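Local coordinates for halogenase (Chondromyces crocatus, PDB 3E1T), which binds FAD and, as a flavin-dependent halogenase, probably installs the chlorine of the myxobacterial natural product chondrochloren, at residues Gly18-Ala23 against Asp115-Asn120; Lys69-Pro74 against Arg110-Asp115; Pro89-Phe94 against Ala204-Asn209; Gly315-Thr320 against Arg352-Asn357. All blocks are in the same frame, centred on the assembly; numbering follows the deposited sequence.

How the contacts relate
Contact 1 is fully buried and purely van der Waals, two helices meeting beside the FAD. Contact 2 reuses helix 110-123, sharing Asp115 with contact 1, but lies partly at the surface, where an arginine grips a loop carbonyl. Contact 3, about 29 Å from contact 1 between centres, belongs to the large mixed sheet; it includes an exposed threonine and relies on one water. Contact 4, nearest the middle of the chain, adds a histidine-carboxylate bond. Contacts 2 and 4 both touch FAD, and Arg110 packs on Val316; Thr21 of contact 1 likewise packs on Thr320 of contact 4. Contacts 2 and 3 come within about 5 Å at their nearest atoms without touching.

Contact 1: Gly18-Ala23 against Asp115-Asn120; sequences GGSTLA and DMLLRN
Leu118, whose CD1 packs against Ser20 across the contact, also lays its CB over the centre of one face of the Arg119 guanidinium, while Asp115 OD1 stands at the edge of that group, 13° out of its plane. The setting is a Rossmann-type dinucleotide-binding fold: helix 17-27 carries Gly19, which fits the last glycine of a GxGxxG pattern, and the amide of Gly18 binds a phosphate oxygen of FAD. Helix 110-123 lies beside it. The salt bridge from Arg119 NH1 to Asp115 OD1, 2.7 Å long, spans one turn of that helix, and Arg119 NH2 has further carboxylate partners in Glu122 and Glu130.

Between the helices the touch is narrow and wholly buried. The CA atoms of Ser20 and Leu118 come to 5.4 Å, a close approach that the small serine permits. Ser20 CB sits 4.0 Å from Leu118 CD1 and 3.9 Å from Leu117 O. With chi1 at 62°, OG is tucked between the backbone N and carbonyl carbon of its own residue and hydrogen-bonds Gly16 O, in the glycine-rich turn just before helix 17-27. Leu118 continues onto Leu35 of strand 33-36 and Leu117 onto Leu64. Toward helix 110-123 the same hydroxyl oxygen meets carbon atoms of Leu117: Ser20 OG lies 3.6 Å from Leu117 CB and 4.1 Å from Leu117 CD1.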
# COMPACT_ATOMS: atom_id res chain seq x y z
N GLY A 18 0.73 -5.35 -8.17
CA GLY A 18 -0.35 -4.77 -8.96
C GLY A 18 -0.36 -5.27 -10.40
O GLY A 18 -1.35 -5.82 -10.87
N GLY A 19 0.76 -5.07 -11.09
CA GLY A 19 0.88 -5.44 -12.50
C GLY A 19 0.79 -6.92 -12.82
O GLY A 19 0.02 -7.33 -13.69
N SER A 20 1.56 -7.74 -12.10
CA SER A 20 1.51 -9.19 -12.31
C SER A 20 0.13 -9.77 -12.02
O SER A 20 -0.34 -10.66 -12.74
CB SER A 20 2.58 -9.88 -11.47
OG SER A 20 2.34 -9.66 -10.10
N THR A 21 -0.54 -9.24 -10.99
CA THR A 21 -1.87 -9.71 -10.59
C THR A 21 -2.93 -9.44 -11.66
O THR A 21 -3.73 -10.32 -12.00
CB THR A 21 -2.31 -9.12 -9.21
OG1 THR A 21 -1.42 -9.58 -8.18
CG2 THR A 21 -3.71 -9.56 -8.85
N LEU A 22 -2.95 -8.20 -12.16
CA LEU A 22 -3.84 -7.82 -13.26
C LEU A 22 -3.54 -8.62 -14.54
O LEU A 22 -4.45 -9.16 -15.15
CB LEU A 22 -3.71 -6.33 -13.56
CG LEU A 22 -4.29 -5.81 -14.88
CD1 LEU A 22 -5.77 -6.11 -15.04
CD2 LEU A 22 -4.07 -4.34 -14.99
N ALA A 23 -2.28 -8.69 -14.94
CA ALA A 23 -1.89 -9.46 -16.13
C ALA A 23 -2.39 -10.90 -16.02
O ALA A 23 -3.08 -11.38 -16.92
CB ALA A 23 -0.38 -9.41 -16.31
N ASP A 115 8.90 -11.76 -7.66
CA ASP A 115 9.45 -12.74 -8.63
C ASP A 115 8.54 -13.95 -8.72
O ASP A 115 8.12 -14.35 -9.81
CB ASP A 115 10.87 -13.16 -8.24
CG ASP A 115 11.56 -13.99 -9.31
OD1 ASP A 115 11.50 -13.62 -10.51
OD2 ASP A 115 12.17 -15.02 -8.96
N MET A 116 8.20 -14.52 -7.57
CA MET A 116 7.23 -15.60 -7.49
C MET A 116 5.94 -15.25 -8.24
O MET A 116 5.45 -16.05 -9.04
CB MET A 116 6.96 -15.95 -6.02
CG MET A 116 5.82 -16.91 -5.78
SD MET A 116 5.70 -17.47 -4.07
CE MET A 116 3.97 -17.88 -4.08
N LEU A 117 5.42 -14.05 -8.01
CA LEU A 117 4.21 -13.57 -8.67
C LEU A 117 4.36 -13.39 -10.18
O LEU A 117 3.41 -13.66 -10.93
CB LEU A 117 3.73 -12.25 -8.05
CG LEU A 117 3.13 -12.20 -6.64
CD1 LEU A 117 2.88 -10.75 -6.21
CD2 LEU A 117 1.85 -13.01 -6.53
N LEU A 118 5.52 -12.90 -10.62
CA LEU A 118 5.72 -12.61 -12.05
C LEU A 118 5.90 -13.90 -12.85
O LEU A 118 5.41 -14.02 -13.97
CB LEU A 118 6.90 -11.65 -12.29
CG LEU A 118 6.97 -10.95 -13.66
CD1 LEU A 118 5.73 -10.11 -13.98
CD2 LEU A 118 8.20 -10.08 -13.76
N ARG A 119 6.61 -14.86 -12.25
CA ARG A 119 6.73 -16.21 -12.81
C ARG A 119 5.36 -16.86 -13.02
O ARG A 119 5.13 -17.52 -14.04
CB ARG A 119 7.62 -17.07 -11.91
CG ARG A 119 9.11 -17.10 -12.28
CD ARG A 119 9.78 -15.74 -12.31
NE ARG A 119 9.52 -15.01 -13.56
CZ ARG A 119 10.09 -13.86 -13.90
NH1 ARG A 119 10.98 -13.28 -13.10
NH2 ARG A 119 9.79 -13.28 -15.05
N ASN A 120 4.44 -16.64 -12.07
CA ASN A 120 3.08 -17.17 -12.15
C ASN A 120 2.30 -16.54 -13.29
O ASN A 120 1.43 -17.19 -13.88
CB ASN A 120 2.33 -16.96 -10.83
CG ASN A 120 0.94 -17.61 -10.82
OD1 ASN A 120 0.80 -18.80 -11.09
ND2 ASN A 120 -0.08 -16.82 -10.48

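Contact 2: Lys69-Pro74 against Arg110-Asp115; sequences KRAGFP and RARFDD. With FAD (flavin-adenine dinucleotide), chain C.
Arg112 reaches from helix 110-123 to Ala71 and Phe73 in the loop opposite. From CB, which points toward that loop, the chain runs extended through CG and CD (chi2 178°) and bends at chi3, 49°, which turns the guanidinium edge to the carbonyl of Ala71. Arg112 CZ lies 3.8 Å from Phe73 CE1, and both terminal nitrogens grip the Ala71 oxygen. Arg112 NH2 donates to Ala71 O at 2.8 Å, in the carbonyl plane and on a lone pair; Arg112 NH1 donates to it at 3.2 Å, less straight and from above that plane. NH1 also comes within 3.3 Å of Phe73 CE1, which lies over a guanidinium face; the two planes are tilted 49°. The methyl of Ala71 sits over one face of the Phe73 ring, offset toward its rim, and Phe73 CE2 reaches the edge of the Phe113 ring, 4.2 Å from CD1. A leucine in place of Arg112 would probably leave Ala71 O without these two donors and the Phe73 ring freer to shift. Arg110 turns away to the FAD, NH1 bridging to Asp114 OD2 at 2.8 Å and bonding only weakly to FAD O1A. Segment 69-74 links helix 65-69 to strand 75-82, with Pro74 backbone-bonded to Gln107, so Arg112 ties this connection to helix 110-123, whose other side faces Pro17 of helix 17-27.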
# COMPACT_ATOMS: atom_id res chain seq x y z
N LYS A 69 3.05 -21.43 0.73
CA LYS A 69 3.35 -22.29 1.88
C LYS A 69 4.80 -22.77 1.90
O LYS A 69 5.43 -22.83 2.96
CB LYS A 69 2.44 -23.51 1.88
CG LYS A 69 0.97 -23.25 2.11
CD LYS A 69 0.19 -24.56 2.05
CE LYS A 69 -1.06 -24.53 2.92
NZ LYS A 69 -2.18 -23.76 2.28
N ARG A 70 5.31 -23.12 0.73
CA ARG A 70 6.61 -23.77 0.58
C ARG A 70 7.75 -22.77 0.62
O ARG A 70 8.93 -23.15 0.69
CB ARG A 70 6.65 -24.57 -0.74
CG ARG A 70 5.50 -25.57 -0.89
CD ARG A 70 5.73 -26.53 -2.06
NE ARG A 70 5.28 -26.01 -3.35
CZ ARG A 70 6.08 -25.49 -4.28
NH1 ARG A 70 7.39 -25.41 -4.07
NH2 ARG A 70 5.57 -25.05 -5.43
N ALA A 71 7.40 -21.49 0.61
CA ALA A 71 8.36 -20.41 0.48
C ALA A 71 9.16 -20.13 1.75
O ALA A 71 10.28 -19.63 1.68
CB ALA A 71 7.67 -19.15 0.02
N GLY A 72 8.59 -20.46 2.91
CA GLY A 72 9.27 -20.22 4.18
C GLY A 72 9.16 -18.78 4.64
O GLY A 72 10.09 -18.24 5.26
N PHE A 73 8.04 -18.14 4.30
CA PHE A 73 7.73 -16.79 4.77
C PHE A 73 7.18 -16.93 6.18
O PHE A 73 6.28 -17.74 6.40
CB PHE A 73 6.64 -16.13 3.91
CG PHE A 73 7.01 -15.91 2.46
CD1 PHE A 73 8.26 -15.40 2.11
CD2 PHE A 73 6.07 -16.13 1.46
CE1 PHE A 73 8.58 -15.17 0.77
CE2 PHE A 73 6.38 -15.90 0.12
CZ PHE A 73 7.63 -15.42 -0.23
N PRO A 74 7.70 -16.14 7.14
CA PRO A 74 7.10 -16.10 8.48
C PRO A 74 5.59 -15.88 8.43
O PRO A 74 5.10 -15.10 7.61
CB PRO A 74 7.79 -14.90 9.13
CG PRO A 74 9.12 -14.86 8.50
CD PRO A 74 8.88 -15.26 7.06
N ARG A 110 10.18 -9.03 -0.61
CA ARG A 110 9.47 -8.59 -1.81
C ARG A 110 10.14 -9.06 -3.10
O ARG A 110 9.46 -9.41 -4.06
CB ARG A 110 9.32 -7.08 -1.80
CG ARG A 110 8.13 -6.61 -2.54
CD ARG A 110 6.85 -7.02 -1.85
NE ARG A 110 5.75 -6.12 -2.19
CZ ARG A 110 5.78 -5.19 -3.15
NH1 ARG A 110 6.83 -5.02 -3.94
NH2 ARG A 110 4.71 -4.45 -3.35
N ALA A 111 11.48 -9.05 -3.10
CA ALA A 111 12.26 -9.61 -4.20
C ALA A 111 11.73 -10.98 -4.61
O ALA A 111 11.38 -11.18 -5.78
CB ALA A 111 13.75 -9.67 -3.82
N ARG A 112 11.65 -11.89 -3.63
CA ARG A 112 11.19 -13.27 -3.85
C ARG A 112 9.71 -13.35 -4.12
O ARG A 112 9.25 -14.19 -4.89
CB ARG A 112 11.45 -14.14 -2.62
CG ARG A 112 12.81 -14.06 -1.98
CD ARG A 112 12.83 -14.97 -0.74
NE ARG A 112 12.30 -16.30 -1.05
CZ ARG A 112 11.67 -17.10 -0.19
NH1 ARG A 112 11.47 -16.73 1.07
NH2 ARG A 112 11.25 -18.29 -0.59
N PHE A 113 8.95 -12.49 -3.44
CA PHE A 113 7.50 -12.51 -3.56
C PHE A 113 7.03 -12.00 -4.92
O PHE A 113 6.19 -12.63 -5.57
CB PHE A 113 6.87 -11.71 -2.42
CG PHE A 113 5.37 -11.70 -2.44
CD1 PHE A 113 4.65 -12.83 -2.09
CD2 PHE A 113 4.67 -10.55 -2.81
CE1 PHE A 113 3.26 -12.83 -2.11
CE2 PHE A 113 3.29 -10.53 -2.83
CZ PHE A 113 2.58 -11.68 -2.48
N ASP A 114 7.57 -10.86 -5.35
CA ASP A 114 7.23 -10.30 -6.66
C ASP A 114 7.67 -11.26 -7.77
O ASP A 114 6.90 -11.54 -8.68
CB ASP A 114 7.88 -8.93 -6.87
CG ASP A 114 7.32 -7.85 -5.94
OD1 ASP A 114 6.44 -8.15 -5.11
OD2 ASP A 114 7.77 -6.68 -6.03
N ASP A 115 8.90 -11.76 -7.66
CA ASP A 115 9.45 -12.74 -8.63
C ASP A 115 8.54 -13.95 -8.72
O ASP A 115 8.12 -14.35 -9.81
CB ASP A 115 10.87 -13.16 -8.24
CG ASP A 115 11.56 -13.99 -9.31
OD1 ASP A 115 11.50 -13.62 -10.51
OD2 ASP A 115 12.17 -15.02 -8.96
PA FAD C . 5.54 -1.53 -7.19
O1A FAD C . 5.68 -2.63 -6.17
O2A FAD C . 6.31 -0.29 -6.90
O5B FAD C . 6.03 -2.12 -8.61
C5B FAD C . 5.97 -1.35 -9.80
C4B FAD C . 6.92 -1.94 -10.84
O4B FAD C . 6.96 -1.13 -12.00
C3B FAD C . 8.34 -2.02 -10.31
O3B FAD C . 8.78 -3.36 -10.44
C2B FAD C . 9.15 -1.12 -11.21
O2B FAD C . 10.39 -1.70 -11.50
C1B FAD C . 8.29 -1.02 -12.46
N9A FAD C . 8.42 0.23 -13.23
C8A FAD C . 8.58 1.51 -12.77
N7A FAD C . 8.62 2.33 -13.85
C5A FAD C . 8.47 1.60 -14.98
C6A FAD C . 8.44 1.91 -16.34
N6A FAD C . 8.71 3.15 -16.78
N1A FAD C . 8.26 0.90 -17.26
C2A FAD C . 8.15 -0.41 -16.86
N3A FAD C . 8.19 -0.71 -15.51
C4A FAD C . 8.34 0.27 -14.59
N1 FAD C . 2.73 -2.36 1.71
C2 FAD C . 2.36 -3.51 2.35
O2 FAD C . 1.49 -4.20 1.83
N3 FAD C . 2.96 -3.85 3.55
C4 FAD C . 3.94 -3.04 4.11
O4 FAD C . 4.49 -3.36 5.17
C4X FAD C . 4.30 -1.86 3.47
N5 FAD C . 5.28 -1.03 3.99
C5X FAD C . 5.62 0.13 3.33
C6 FAD C . 6.60 0.98 3.86
C7 FAD C . 6.94 2.16 3.18
C7M FAD C . 7.82 3.16 3.86
C8 FAD C . 6.31 2.49 1.97
C8M FAD C . 6.50 3.84 1.31
C9 FAD C . 5.35 1.63 1.45
C9A FAD C . 5.00 0.45 2.12
N10 FAD C . 4.05 -0.39 1.57
C10 FAD C . 3.69 -1.54 2.25
C1' FAD C . 3.45 -0.10 0.21
C2' FAD C . 4.01 -0.97 -0.92
O2' FAD C . 5.37 -0.65 -1.08
C3' FAD C . 3.27 -0.70 -2.24
O3' FAD C . 1.91 -0.41 -2.01
C4' FAD C . 3.29 -1.86 -3.24
O4' FAD C . 4.62 -2.15 -3.60
C5' FAD C . 2.51 -1.46 -4.49
O5' FAD C . 2.78 -2.36 -5.53
P FAD C . 2.70 -1.91 -7.07
O1P FAD C . 2.52 -3.15 -7.93
O2P FAD C . 1.55 -0.97 -7.28
O3P FAD C . 4.02 -1.08 -7.35

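Contact 3: Pro89-Phe94 against Ala204-Asn209; sequences PWTFGF and APRQGN
Thr91 and Arg206 meet at a slant, the threonine hydroxyl placed over one face of the guanidinium. They join strand 90-93 of the large mixed beta-sheet to the type I turn from Arg206 to Asn209, which leads into strand 210-215; both strands pair with strand 75-82, 90-93 antiparallel and 210-215 parallel. The Arg206 chain bends at chi3 (41°), which swings the flat group across Thr91. Thr91 OG1 stands 3.5 Å from Arg206 NE and 3.6 Å from CZ, but it sits over the guanidinium face, where the angle to the N-H groups is poor, so this is a contact and not a hydrogen bond. The strongest polar partner of the arginine is Thr80 of the intervening strand, whose OG1 receives Arg206 NH2 and is also weakly bonded to Thr91 OG1.

The other branch of Thr91 is its methyl: chi1 of -58° puts OG1 beside the backbone N and turns CG2 anti to that nitrogen, where it packs 3.8 Å from Arg206 NE and 4.0 Å from Asn209 ND2. The Asn209 side chain crosses that of Thr91 at about a right angle, and its OD1 bonds weakly to the Arg77 amide. The turn itself is closed by Asn209 N to Arg206 O at 3.1 Å. Along the strand, Phe92 sends its CB away from the turn, yet its carbonyl takes part: a water donates to Phe92 O at 3.1 Å and accepts from Asn209 ND2 at 2.6 Å.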
# COMPACT_ATOMS: atom_id res chain seq x y z
N PRO A 89 2.58 -2.60 25.40
CA PRO A 89 2.18 -3.04 24.07
C PRO A 89 0.91 -3.88 24.07
O PRO A 89 0.74 -4.75 24.93
CB PRO A 89 3.38 -3.89 23.61
CG PRO A 89 4.51 -3.46 24.46
CD PRO A 89 3.89 -3.16 25.78
N TRP A 90 0.02 -3.59 23.11
CA TRP A 90 -1.17 -4.39 22.90
C TRP A 90 -1.12 -5.12 21.54
O TRP A 90 -0.31 -4.79 20.67
CB TRP A 90 -2.42 -3.52 23.02
CG TRP A 90 -2.46 -2.33 22.10
CD1 TRP A 90 -1.98 -1.08 22.36
CD2 TRP A 90 -3.04 -2.27 20.79
NE1 TRP A 90 -2.21 -0.25 21.29
CE2 TRP A 90 -2.86 -0.95 20.31
CE3 TRP A 90 -3.69 -3.20 19.97
CZ2 TRP A 90 -3.30 -0.54 19.05
CZ3 TRP A 90 -4.12 -2.79 18.71
CH2 TRP A 90 -3.92 -1.48 18.26
N THR A 91 -1.98 -6.12 21.37
CA THR A 91 -1.95 -6.99 20.20
C THR A 91 -3.33 -7.10 19.55
O THR A 91 -4.35 -6.92 20.20
CB THR A 91 -1.41 -8.40 20.57
OG1 THR A 91 -0.10 -8.30 21.13
CG2 THR A 91 -1.34 -9.32 19.35
N PHE A 92 -3.34 -7.38 18.25
CA PHE A 92 -4.58 -7.73 17.55
C PHE A 92 -4.32 -9.01 16.78
O PHE A 92 -3.17 -9.32 16.45
CB PHE A 92 -5.04 -6.60 16.62
CG PHE A 92 -4.17 -6.42 15.39
CD1 PHE A 92 -4.44 -7.13 14.23
CD2 PHE A 92 -3.08 -5.56 15.41
CE1 PHE A 92 -3.64 -6.97 13.10
CE2 PHE A 92 -2.27 -5.40 14.28
CZ PHE A 92 -2.56 -6.11 13.13
N GLY A 93 -5.38 -9.76 16.51
CA GLY A 93 -5.29 -10.95 15.68
C GLY A 93 -6.32 -10.85 14.57
O GLY A 93 -7.36 -10.23 14.75
N PHE A 94 -6.02 -11.44 13.42
CA PHE A 94 -6.94 -11.38 12.29
C PHE A 94 -8.22 -12.17 12.58
O PHE A 94 -9.31 -11.77 12.18
CB PHE A 94 -6.27 -11.84 10.99
CG PHE A 94 -5.17 -10.92 10.51
CD1 PHE A 94 -5.43 -9.57 10.27
CD2 PHE A 94 -3.89 -11.40 10.29
CE1 PHE A 94 -4.42 -8.71 9.81
CE2 PHE A 94 -2.88 -10.56 9.84
CZ PHE A 94 -3.15 -9.21 9.60
N ALA A 204 5.61 -15.56 22.92
CA ALA A 204 4.46 -16.46 22.76
C ALA A 204 4.51 -17.17 21.41
O ALA A 204 5.60 -17.55 20.98
CB ALA A 204 3.15 -15.70 22.97
N PRO A 205 3.34 -17.36 20.75
CA PRO A 205 3.36 -17.83 19.36
C PRO A 205 3.37 -16.67 18.35
O PRO A 205 3.01 -16.86 17.19
CB PRO A 205 2.06 -18.61 19.25
CG PRO A 205 1.11 -17.90 20.18
CD PRO A 205 1.95 -17.20 21.22
N ARG A 206 3.78 -15.48 18.80
CA ARG A 206 3.65 -14.26 18.01
C ARG A 206 4.96 -13.79 17.38
O ARG A 206 5.07 -12.62 17.01
CB ARG A 206 3.08 -13.15 18.89
CG ARG A 206 1.57 -13.19 19.04
CD ARG A 206 1.10 -12.39 20.25
NE ARG A 206 1.82 -11.13 20.42
CZ ARG A 206 2.52 -10.78 21.51
NH1 ARG A 206 2.61 -11.60 22.55
NH2 ARG A 206 3.12 -9.60 21.55
N GLN A 207 5.93 -14.69 17.26
CA GLN A 207 7.25 -14.33 16.74
C GLN A 207 7.20 -13.68 15.35
O GLN A 207 8.07 -12.87 15.01
CB GLN A 207 8.17 -15.56 16.67
CG GLN A 207 8.42 -16.26 18.00
CD GLN A 207 7.46 -17.42 18.23
OE1 GLN A 207 6.25 -17.28 18.04
NE2 GLN A 207 8.00 -18.58 18.63
N GLY A 208 6.18 -14.03 14.57
CA GLY A 208 6.07 -13.62 13.17
C GLY A 208 5.16 -12.43 12.94
O GLY A 208 4.98 -11.98 11.79
N ASN A 209 4.59 -11.91 14.03
CA ASN A 209 3.79 -10.70 14.00
C ASN A 209 4.64 -9.49 13.65
O ASN A 209 5.84 -9.45 13.95
CB ASN A 209 3.12 -10.44 15.35
CG ASN A 209 1.87 -11.25 15.55
OD1 ASN A 209 1.69 -12.31 14.95
ND2 ASN A 209 0.98 -10.75 16.40
O HOH W 1 -1.32 -11.60 17.32

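Contact 4: Gly315-Thr320 against Arg352-Asn357; sequences GVHLAT and RREYGN. With FAD (flavin-adenine dinucleotide), chain C.
The first turn of helix 315-333 lines the FAD pocket, and helix 340-368 packs on its far side; segments 315-320 and 352-357 run nearly antiparallel, their axes 10.7 Å apart at closest. His317 and Glu354 bridge them: His317 NE2 donates to Glu354 OE2 at 2.7 Å, the oxygen lying near the imidazole plane. The carboxylate plane is turned 76° from the ring, and the N-H meets OE2 from above the carboxylate plane, 36° out of it. Glu354 gets there by a chain anti at chi1 (-175°) and bent at chi2. Beside this bond Leu318 CD2 packs 3.7 Å from Glu354 CG and 4.0 Å from Tyr355 N. Shortening Glu354 to an alanine is likely to leave His317 NE2 without this acceptor and Leu318 CD2 without part of its cover. On the other side of the helix Val316 N donates to FAD O2 at 2.8 Å, while Gly315 CA comes within 3.2 Å of FAD O3'. The hydrogen bond from the Val316 amide, together with the helix N-terminus behind it, would probably help stabilise negative charge on the pyrimidine end of a reduced flavin, and the histidine-carboxylate bond ties that same turn to helix 340-368.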
# COMPACT_ATOMS: atom_id res chain seq x y z
N GLY A 315 -0.77 -1.45 1.57
CA GLY A 315 -0.29 -1.12 0.23
C GLY A 315 -0.47 -2.24 -0.78
O GLY A 315 -1.08 -2.05 -1.84
N VAL A 316 0.06 -3.42 -0.46
CA VAL A 316 -0.03 -4.55 -1.41
C VAL A 316 -1.46 -5.02 -1.58
O VAL A 316 -1.85 -5.44 -2.67
CB VAL A 316 0.94 -5.69 -1.07
CG1 VAL A 316 0.65 -6.93 -1.92
CG2 VAL A 316 2.40 -5.24 -1.28
N HIS A 317 -2.27 -4.93 -0.52
CA HIS A 317 -3.68 -5.25 -0.62
C HIS A 317 -4.39 -4.33 -1.62
O HIS A 317 -5.16 -4.79 -2.46
CB HIS A 317 -4.34 -5.19 0.76
CG HIS A 317 -5.83 -5.07 0.73
ND1 HIS A 317 -6.65 -6.05 0.22
CD2 HIS A 317 -6.66 -4.08 1.16
CE1 HIS A 317 -7.91 -5.68 0.33
NE2 HIS A 317 -7.95 -4.49 0.89
N LEU A 318 -4.13 -3.02 -1.49
CA LEU A 318 -4.76 -2.03 -2.36
C LEU A 318 -4.36 -2.25 -3.81
O LEU A 318 -5.19 -2.19 -4.71
CB LEU A 318 -4.37 -0.60 -1.90
CG LEU A 318 -5.14 -0.09 -0.67
CD1 LEU A 318 -4.65 1.28 -0.24
CD2 LEU A 318 -6.62 -0.06 -0.92
N ALA A 319 -3.07 -2.49 -4.03
CA ALA A 319 -2.54 -2.78 -5.37
C ALA A 319 -3.20 -4.01 -6.00
O ALA A 319 -3.60 -3.98 -7.17
CB ALA A 319 -1.04 -2.95 -5.31
N THR A 320 -3.34 -5.08 -5.21
CA THR A 320 -3.88 -6.35 -5.71
C THR A 320 -5.39 -6.31 -5.83
O THR A 320 -5.96 -6.94 -6.72
CB THR A 320 -3.43 -7.57 -4.85
OG1 THR A 320 -3.87 -7.41 -3.49
CG2 THR A 320 -1.91 -7.74 -4.89
N ARG A 352 -11.74 3.63 -4.57
CA ARG A 352 -11.81 4.81 -3.71
C ARG A 352 -12.46 4.46 -2.36
O ARG A 352 -12.10 5.03 -1.33
CB ARG A 352 -12.60 5.93 -4.39
CG ARG A 352 -11.84 6.64 -5.50
CD ARG A 352 -12.55 7.90 -6.05
NE ARG A 352 -11.72 8.47 -7.11
CZ ARG A 352 -10.65 9.23 -6.90
NH1 ARG A 352 -10.28 9.57 -5.67
NH2 ARG A 352 -9.94 9.67 -7.94
N ARG A 353 -13.41 3.53 -2.38
CA ARG A 353 -14.07 3.08 -1.15
C ARG A 353 -13.08 2.40 -0.22
O ARG A 353 -13.05 2.71 0.97
CB ARG A 353 -15.26 2.17 -1.44
CG ARG A 353 -16.47 2.94 -1.89
CD ARG A 353 -17.52 2.07 -2.57
NE ARG A 353 -18.34 1.32 -1.63
CZ ARG A 353 -19.33 1.84 -0.89
NH1 ARG A 353 -19.62 3.13 -0.95
NH2 ARG A 353 -20.03 1.06 -0.08
N GLU A 354 -12.27 1.49 -0.76
CA GLU A 354 -11.31 0.76 0.05
C GLU A 354 -10.14 1.66 0.50
O GLU A 354 -9.69 1.57 1.65
CB GLU A 354 -10.80 -0.49 -0.68
CG GLU A 354 -9.87 -1.40 0.14
CD GLU A 354 -10.58 -2.21 1.25
OE1 GLU A 354 -11.82 -2.14 1.43
OE2 GLU A 354 -9.86 -2.95 1.96
N TYR A 355 -9.65 2.50 -0.41
CA TYR A 355 -8.62 3.50 -0.10
C TYR A 355 -9.11 4.47 0.98
O TYR A 355 -8.37 4.78 1.92
CB TYR A 355 -8.20 4.26 -1.37
CG TYR A 355 -7.45 5.55 -1.14
CD1 TYR A 355 -6.06 5.55 -0.93
CD2 TYR A 355 -8.11 6.78 -1.15
CE1 TYR A 355 -5.36 6.76 -0.72
CE2 TYR A 355 -7.43 7.98 -0.94
CZ TYR A 355 -6.06 7.96 -0.72
OH TYR A 355 -5.41 9.14 -0.54
N GLY A 356 -10.35 4.94 0.82
CA GLY A 356 -11.02 5.84 1.78
C GLY A 356 -11.21 5.25 3.17
O GLY A 356 -11.02 5.95 4.18
N ASN A 357 -11.60 3.99 3.22
CA ASN A 357 -11.72 3.25 4.47
C ASN A 357 -10.41 3.22 5.26
O ASN A 357 -10.41 3.46 6.47
CB ASN A 357 -12.19 1.82 4.20
CG ASN A 357 -13.70 1.73 3.95
OD1 ASN A 357 -14.40 2.72 4.06
ND2 ASN A 357 -14.18 0.55 3.61
PA FAD C . 5.54 -1.53 -7.19
O1A FAD C . 5.68 -2.63 -6.17
O2A FAD C . 6.31 -0.29 -6.90
O5B FAD C . 6.03 -2.12 -8.61
C5B FAD C . 5.97 -1.35 -9.80
C4B FAD C . 6.92 -1.94 -10.84
O4B FAD C . 6.96 -1.13 -12.00
C3B FAD C . 8.34 -2.02 -10.31
O3B FAD C . 8.78 -3.36 -10.44
C2B FAD C . 9.15 -1.12 -11.21
O2B FAD C . 10.39 -1.70 -11.50
C1B FAD C . 8.29 -1.02 -12.46
N9A FAD C . 8.42 0.23 -13.23
C8A FAD C . 8.58 1.51 -12.77
N7A FAD C . 8.62 2.33 -13.85
C5A FAD C . 8.47 1.60 -14.98
C6A FAD C . 8.44 1.91 -16.34
N6A FAD C . 8.71 3.15 -16.78
N1A FAD C . 8.26 0.90 -17.26
C2A FAD C . 8.15 -0.41 -16.86
N3A FAD C . 8.19 -0.71 -15.51
C4A FAD C . 8.34 0.27 -14.59
N1 FAD C . 2.73 -2.36 1.71
C2 FAD C . 2.36 -3.51 2.35
O2 FAD C . 1.49 -4.20 1.83
N3 FAD C . 2.96 -3.85 3.55
C4 FAD C . 3.94 -3.04 4.11
O4 FAD C . 4.49 -3.36 5.17
C4X FAD C . 4.30 -1.86 3.47
N5 FAD C . 5.28 -1.03 3.99
C5X FAD C . 5.62 0.13 3.33
C6 FAD C . 6.60 0.98 3.86
C7 FAD C . 6.94 2.16 3.18
C7M FAD C . 7.82 3.16 3.86
C8 FAD C . 6.31 2.49 1.97
C8M FAD C . 6.50 3.84 1.31
C9 FAD C . 5.35 1.63 1.45
C9A FAD C . 5.00 0.45 2.12
N10 FAD C . 4.05 -0.39 1.57
C10 FAD C . 3.69 -1.54 2.25
C1' FAD C . 3.45 -0.10 0.21
C2' FAD C . 4.01 -0.97 -0.92
O2' FAD C . 5.37 -0.65 -1.08
C3' FAD C . 3.27 -0.70 -2.24
O3' FAD C . 1.91 -0.41 -2.01
C4' FAD C . 3.29 -1.86 -3.24
O4' FAD C . 4.62 -2.15 -3.60
C5' FAD C . 2.51 -1.46 -4.49
O5' FAD C . 2.78 -2.36 -5.53
P FAD C . 2.70 -1.91 -7.07
O1P FAD C . 2.52 -3.15 -7.93
O2P FAD C . 1.55 -0.97 -7.28
O3P FAD C . 4.02 -1.08 -7.35